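Local coordinates for XAC2610 protein (Xanthomonas axonopodis pv. citri, PDB 4QTQ) that binds calcium and probably acts as an immunity protein, inhibiting a peptidoglycan hydrolase linked to bacterial killing by a type IV secretion system, at residues Y87-I99 / V108-Y122. Residues are numbered along the deposited sequence; the frame is centred on the assembly and turned at random.
Sequences YKKNRHSIILTDI and VVWSGKEGNYGGPSY. With CA (calcium ion), chain B.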
loop_
_atom_site.group_PDB
_atom_site.type_symbol
_atom_site.label_atom_id
_atom_site.label_comp_id
_atom_site.label_asym_id
_atom_site.label_seq_id
_atom_site.Cartn_x
_atom_site.Cartn_y
_atom_site.Cartn_z
ATOM N N TYR A 87 13.098 -3.320 -5.908
ATOM C CA TYR A 87 13.197 -1.877 -5.720
ATOM C C TYR A 87 12.617 -1.220 -4.447
ATOM O O TYR A 87 13.322 -0.495 -3.761
ATOM C CB TYR A 87 12.378 -1.239 -6.840
ATOM C CG TYR A 87 13.059 -1.035 -8.156
ATOM C CD1 TYR A 87 14.429 -1.069 -8.259
ATOM C CD2 TYR A 87 12.318 -0.780 -9.300
ATOM C CE1 TYR A 87 15.059 -0.854 -9.470
ATOM C CE2 TYR A 87 12.926 -0.570 -10.517
ATOM C CZ TYR A 87 14.302 -0.612 -10.601
ATOM O OH TYR A 87 14.944 -0.415 -11.806
ATOM N N LYS A 88 11.373 -1.512 -4.082
ATOM C CA LYS A 88 10.690 -0.709 -3.074
ATOM C C LYS A 88 10.759 -1.368 -1.691
ATOM O O LYS A 88 9.978 -2.272 -1.368
ATOM C CB LYS A 88 9.235 -0.443 -3.522
ATOM C CG LYS A 88 8.792 1.007 -3.434
ATOM C CD LYS A 88 8.144 1.307 -2.099
ATOM C CE LYS A 88 7.835 2.784 -1.977
ATOM N NZ LYS A 88 6.903 3.060 -0.856
ATOM N N LYS A 89 11.739 -0.930 -0.902
ATOM C CA LYS A 89 11.827 -1.273 0.516
ATOM C C LYS A 89 11.631 -0.035 1.398
ATOM O O LYS A 89 11.706 -0.120 2.623
ATOM C CB LYS A 89 13.164 -1.955 0.800
ATOM C CG LYS A 89 13.287 -3.278 0.062
ATOM C CD LYS A 89 14.625 -3.959 0.275
ATOM C CE LYS A 89 14.680 -5.257 -0.517
ATOM N NZ LYS A 89 15.967 -5.985 -0.347
ATOM N N ASN A 90 11.366 1.109 0.765
ATOM C CA ASN A 90 11.016 2.335 1.476
ATOM C C ASN A 90 9.551 2.345 1.874
ATOM O O ASN A 90 8.746 1.550 1.390
ATOM C CB ASN A 90 11.286 3.572 0.608
ATOM C CG ASN A 90 12.751 3.954 0.565
ATOM O OD1 ASN A 90 13.466 3.841 1.561
ATOM N ND2 ASN A 90 13.203 4.431 -0.594
ATOM N N ARG A 91 9.233 3.272 2.764
ATOM C CA ARG A 91 7.879 3.553 3.175
ATOM C C ARG A 91 7.639 5.000 2.792
ATOM O O ARG A 91 8.449 5.864 3.101
ATOM C CB ARG A 91 7.759 3.369 4.683
ATOM C CG ARG A 91 6.425 3.776 5.291
ATOM C CD ARG A 91 6.515 3.832 6.812
ATOM N NE ARG A 91 7.523 4.788 7.273
ATOM C CZ ARG A 91 7.888 4.963 8.543
ATOM N NH1 ARG A 91 7.328 4.251 9.519
ATOM N NH2 ARG A 91 8.819 5.862 8.840
ATOM N N HIS A 92 6.548 5.255 2.082
ATOM C CA HIS A 92 6.167 6.609 1.691
ATOM C C HIS A 92 4.746 6.847 2.140
ATOM O O HIS A 92 3.991 5.899 2.298
ATOM C CB HIS A 92 6.272 6.799 0.173
ATOM C CG HIS A 92 7.676 6.933 -0.325
ATOM N ND1 HIS A 92 8.491 5.846 -0.555
ATOM C CD2 HIS A 92 8.408 8.025 -0.647
ATOM C CE1 HIS A 92 9.666 6.261 -0.991
ATOM N NE2 HIS A 92 9.642 7.580 -1.054
ATOM N N SER A 93 4.386 8.115 2.344
ATOM C CA SER A 93 3.010 8.475 2.732
ATOM C C SER A 93 1.994 8.305 1.584
ATOM O O SER A 93 0.866 7.851 1.806
ATOM C CB SER A 93 2.960 9.918 3.236
ATOM O OG SER A 93 3.720 10.067 4.417
ATOM N N ILE A 94 2.393 8.689 0.365
ATOM C CA ILE A 94 1.472 8.720 -0.775
ATOM C C ILE A 94 2.185 8.173 -1.999
ATOM O O ILE A 94 3.181 8.754 -2.443
ATOM C CB ILE A 94 0.975 10.154 -1.061
ATOM C CG1 ILE A 94 0.077 10.644 0.079
ATOM C CG2 ILE A 94 0.226 10.217 -2.397
ATOM C CD1 ILE A 94 -0.177 12.132 0.058
ATOM N N ILE A 95 1.667 7.060 -2.516
ATOM C CA ILE A 95 2.294 6.267 -3.601
ATOM C C ILE A 95 1.387 6.169 -4.853
ATOM O O ILE A 95 0.223 5.756 -4.777
ATOM C CB ILE A 95 2.600 4.840 -3.090
ATOM C CG1 ILE A 95 3.656 4.889 -1.971
ATOM C CG2 ILE A 95 3.020 3.894 -4.224
ATOM C CD1 ILE A 95 3.385 3.911 -0.844
ATOM N N LEU A 96 1.944 6.564 -5.989
ATOM C CA LEU A 96 1.318 6.464 -7.310
ATOM C C LEU A 96 1.968 5.307 -8.080
ATOM O O LEU A 96 3.171 5.314 -8.353
ATOM C CB LEU A 96 1.505 7.770 -8.086
ATOM C CG LEU A 96 1.330 9.085 -7.328
ATOM C CD1 LEU A 96 1.774 10.251 -8.197
ATOM C CD2 LEU A 96 -0.110 9.261 -6.893
ATOM N N THR A 97 1.166 4.299 -8.400
ATOM C CA THR A 97 1.663 3.043 -8.927
ATOM C C THR A 97 0.480 2.291 -9.526
ATOM O O THR A 97 -0.626 2.337 -8.979
ATOM C CB THR A 97 2.326 2.199 -7.812
ATOM O OG1 THR A 97 2.993 1.077 -8.387
ATOM C CG2 THR A 97 1.290 1.694 -6.786
ATOM N N ASP A 98 0.701 1.635 -10.663
ATOM C CA ASP A 98 -0.361 0.872 -11.321
ATOM C C ASP A 98 -0.342 -0.506 -10.726
ATOM O O ASP A 98 0.559 -1.286 -10.985
ATOM C CB ASP A 98 -0.145 0.796 -12.838
ATOM C CG ASP A 98 -1.275 0.068 -13.568
ATOM O OD1 ASP A 98 -2.417 -0.009 -13.038
ATOM O OD2 ASP A 98 -1.007 -0.419 -14.693
ATOM N N ILE A 99 -1.331 -0.798 -9.902
ATOM C CA ILE A 99 -1.372 -2.055 -9.174
ATOM C C ILE A 99 -1.979 -3.140 -10.057
ATOM O O ILE A 99 -1.493 -4.270 -10.073
ATOM C CB ILE A 99 -2.155 -1.903 -7.845
ATOM C CG1 ILE A 99 -1.387 -0.955 -6.906
ATOM C CG2 ILE A 99 -2.379 -3.256 -7.176
ATOM C CD1 ILE A 99 -2.128 -0.555 -5.650
ATOM N N VAL A 108 -2.007 4.768 -3.351
ATOM C CA VAL A 108 -1.863 4.086 -2.073
ATOM C C VAL A 108 -1.486 5.126 -1.033
ATOM O O VAL A 108 -0.555 5.914 -1.224
ATOM C CB VAL A 108 -0.781 2.982 -2.126
ATOM C CG1 VAL A 108 -0.637 2.316 -0.767
ATOM C CG2 VAL A 108 -1.094 1.958 -3.196
ATOM N N VAL A 109 -2.211 5.128 0.074
ATOM C CA VAL A 109 -2.057 6.150 1.085
ATOM C C VAL A 109 -1.753 5.496 2.445
ATOM O O VAL A 109 -2.422 4.538 2.845
ATOM C CB VAL A 109 -3.331 7.010 1.124
ATOM C CG1 VAL A 109 -3.358 7.906 2.336
ATOM C CG2 VAL A 109 -3.436 7.845 -0.156
ATOM N N TRP A 110 -0.726 5.997 3.131
ATOM C CA TRP A 110 -0.398 5.522 4.472
ATOM C C TRP A 110 -1.423 6.119 5.415
ATOM O O TRP A 110 -1.319 7.286 5.797
ATOM C CB TRP A 110 1.028 5.909 4.860
ATOM C CG TRP A 110 1.392 5.542 6.294
ATOM C CD1 TRP A 110 0.682 4.743 7.151
ATOM C CD2 TRP A 110 2.559 5.964 7.020
ATOM N NE1 TRP A 110 1.318 4.670 8.372
ATOM C CE2 TRP A 110 2.480 5.393 8.314
ATOM C CE3 TRP A 110 3.651 6.793 6.713
ATOM C CZ2 TRP A 110 3.443 5.619 9.287
ATOM C CZ3 TRP A 110 4.608 7.016 7.683
ATOM C CH2 TRP A 110 4.497 6.430 8.959
ATOM N N SER A 111 -2.429 5.318 5.771
ATOM C CA SER A 111 -3.598 5.806 6.509
ATOM C C SER A 111 -3.734 5.282 7.943
ATOM O O SER A 111 -4.559 5.784 8.694
ATOM C CB SER A 111 -4.874 5.447 5.755
ATOM O OG SER A 111 -4.988 4.039 5.599
ATOM N N GLY A 112 -2.954 4.280 8.329
ATOM C CA GLY A 112 -3.123 3.692 9.659
ATOM C C GLY A 112 -1.864 3.027 10.131
ATOM O O GLY A 112 -0.832 3.089 9.456
ATOM N N LYS A 113 -1.956 2.382 11.285
ATOM C CA LYS A 113 -0.860 1.598 11.817
ATOM C C LYS A 113 -1.367 0.234 12.293
ATOM O O LYS A 113 -1.090 -0.193 13.399
ATOM C CB LYS A 113 -0.139 2.378 12.931
ATOM C CG LYS A 113 0.617 3.587 12.386
ATOM C CD LYS A 113 1.629 4.151 13.364
ATOM C CE LYS A 113 0.952 4.570 14.648
ATOM N NZ LYS A 113 1.772 5.595 15.337
ATOM N N GLU A 114 -2.104 -0.436 11.413
ATOM C CA GLU A 114 -2.642 -1.773 11.661
ATOM C C GLU A 114 -1.769 -2.853 10.994
ATOM O O GLU A 114 -2.175 -4.004 10.875
ATOM C CB GLU A 114 -4.071 -1.864 11.116
ATOM C CG GLU A 114 -5.065 -0.826 11.639
ATOM C CD GLU A 114 -6.469 -1.051 11.084
ATOM O OE1 GLU A 114 -6.675 -0.972 9.852
ATOM O OE2 GLU A 114 -7.388 -1.331 11.870
ATOM N N GLY A 115 -0.584 -2.474 10.538
ATOM C CA GLY A 115 0.366 -3.441 10.047
ATOM C C GLY A 115 0.884 -4.265 11.205
ATOM O O GLY A 115 0.605 -3.966 12.384
ATOM N N ASN A 116 1.647 -5.294 10.867
ATOM C CA ASN A 116 2.262 -6.166 11.865
ATOM C C ASN A 116 3.028 -5.361 12.911
ATOM O O ASN A 116 3.792 -4.463 12.573
ATOM C CB ASN A 116 3.200 -7.169 11.185
ATOM C CG ASN A 116 3.415 -8.435 12.009
ATOM O OD1 ASN A 116 2.716 -8.691 12.996
ATOM N ND2 ASN A 116 4.386 -9.234 11.598
ATOM N N TYR A 117 2.786 -5.661 14.183
ATOM C CA TYR A 117 3.455 -4.984 15.300
ATOM C C TYR A 117 3.310 -3.472 15.272
ATOM O O TYR A 117 4.212 -2.751 15.683
ATOM C CB TYR A 117 4.933 -5.407 15.377
ATOM C CG TYR A 117 5.032 -6.857 15.761
ATOM C CD1 TYR A 117 4.794 -7.256 17.074
ATOM C CD2 TYR A 117 5.295 -7.838 14.812
ATOM C CE1 TYR A 117 4.845 -8.592 17.440
ATOM C CE2 TYR A 117 5.351 -9.178 15.171
ATOM C CZ TYR A 117 5.126 -9.546 16.488
ATOM O OH TYR A 117 5.170 -10.866 16.868
ATOM N N GLY A 118 2.156 -3.001 14.808
ATOM C CA GLY A 118 1.873 -1.574 14.758
ATOM C C GLY A 118 2.541 -0.786 13.643
ATOM O O GLY A 118 2.588 0.447 13.691
ATOM N N GLY A 119 3.041 -1.481 12.630
ATOM C CA GLY A 119 3.643 -0.817 11.470
ATOM C C GLY A 119 2.584 -0.215 10.557
ATOM O O GLY A 119 1.393 -0.325 10.825
ATOM N N PRO A 120 3.018 0.442 9.473
ATOM C CA PRO A 120 2.061 1.120 8.597
ATOM C C PRO A 120 1.057 0.189 7.911
ATOM O O PRO A 120 1.401 -0.914 7.481
ATOM C CB PRO A 120 2.950 1.809 7.553
ATOM C CG PRO A 120 4.297 1.172 7.689
ATOM C CD PRO A 120 4.410 0.748 9.118
ATOM N N SER A 121 -0.184 0.651 7.838
ATOM C CA SER A 121 -1.206 0.048 6.997
ATOM C C SER A 121 -1.738 1.118 6.072
ATOM O O SER A 121 -1.633 2.318 6.358
ATOM C CB SER A 121 -2.338 -0.510 7.844
ATOM O OG SER A 121 -2.906 0.511 8.635
ATOM N N TYR A 122 -2.328 0.670 4.972
ATOM C CA TYR A 122 -2.613 1.519 3.823
ATOM C C TYR A 122 -4.037 1.422 3.301
ATOM O O TYR A 122 -4.697 0.377 3.414
ATOM C CB TYR A 122 -1.659 1.149 2.675
ATOM C CG TYR A 122 -0.196 1.296 3.053
ATOM C CD1 TYR A 122 0.472 0.273 3.719
ATOM C CD2 TYR A 122 0.502 2.470 2.781
ATOM C CE1 TYR A 122 1.801 0.403 4.081
ATOM C CE2 TYR A 122 1.834 2.607 3.140
ATOM C CZ TYR A 122 2.477 1.576 3.797
ATOM O OH TYR A 122 3.801 1.699 4.164
HETATM CA CA CA B . -4.511 0.916 -12.545
HETATM O O HOH W 1 -6.749 1.376 -12.888
#
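Arg-91 reaches obliquely over the Trp-110 indole at the open end of a β-hairpin whose strands, 94-97 and 106-112, run antiparallel as neighbours in a mixed sheet. Arg-91 CD makes a CH-π contact with one face of the six-membered ring of Trp-110, 4.0 Å from its centroid and 18° off its normal. From there the chain bends at chi3 (60°), which lays the guanidinium nearly flat against the indole, the two planes 18° apart. The overlap is offset toward the rim, with Arg-91 NH1 3.6 Å from Trp-110 CH2. Pro-120 borders the same aliphatic stem, its CG 3.6 Å from Arg-91 CD, and the Tyr-122 side chain crosses it at about a right angle, bringing OH to Arg-91 CG. At the edge of the tyrosine ring, near its plane, sits the carbonyl oxygen of His-92, a buried acceptor that finds no hydrogen-bonding partner.

Beyond this aromatic end the pairing becomes regular. Trp-110 N donates an almost straight bond to Ser-93 O, while Ile-95 and Val-108 form a hydrogen-bonded pair whose two bonds both lie in the carbonyl planes. Ile-95 CB lies 4.0 Å from Val-108 CB on one face of the sheet, whereas Ile-94 and Val-109 point to the other and meet only loosely. Strand 78-80 flanks 94-97 on its far side.

The calcium site lies at the hairpin's closed end, where Asp-98, Asn-100, Asp-102 and Asp-106 offer side-chain oxygens and His-104 its carbonyl oxygen; Asp-98 OD1 binds the ion at 2.3 Å. Directly after this ligand, Ile-99 turns back toward the sheet, crossing Val-108 at about a right angle, and its CD1 rests 3.7 Å from Val-108 CG2.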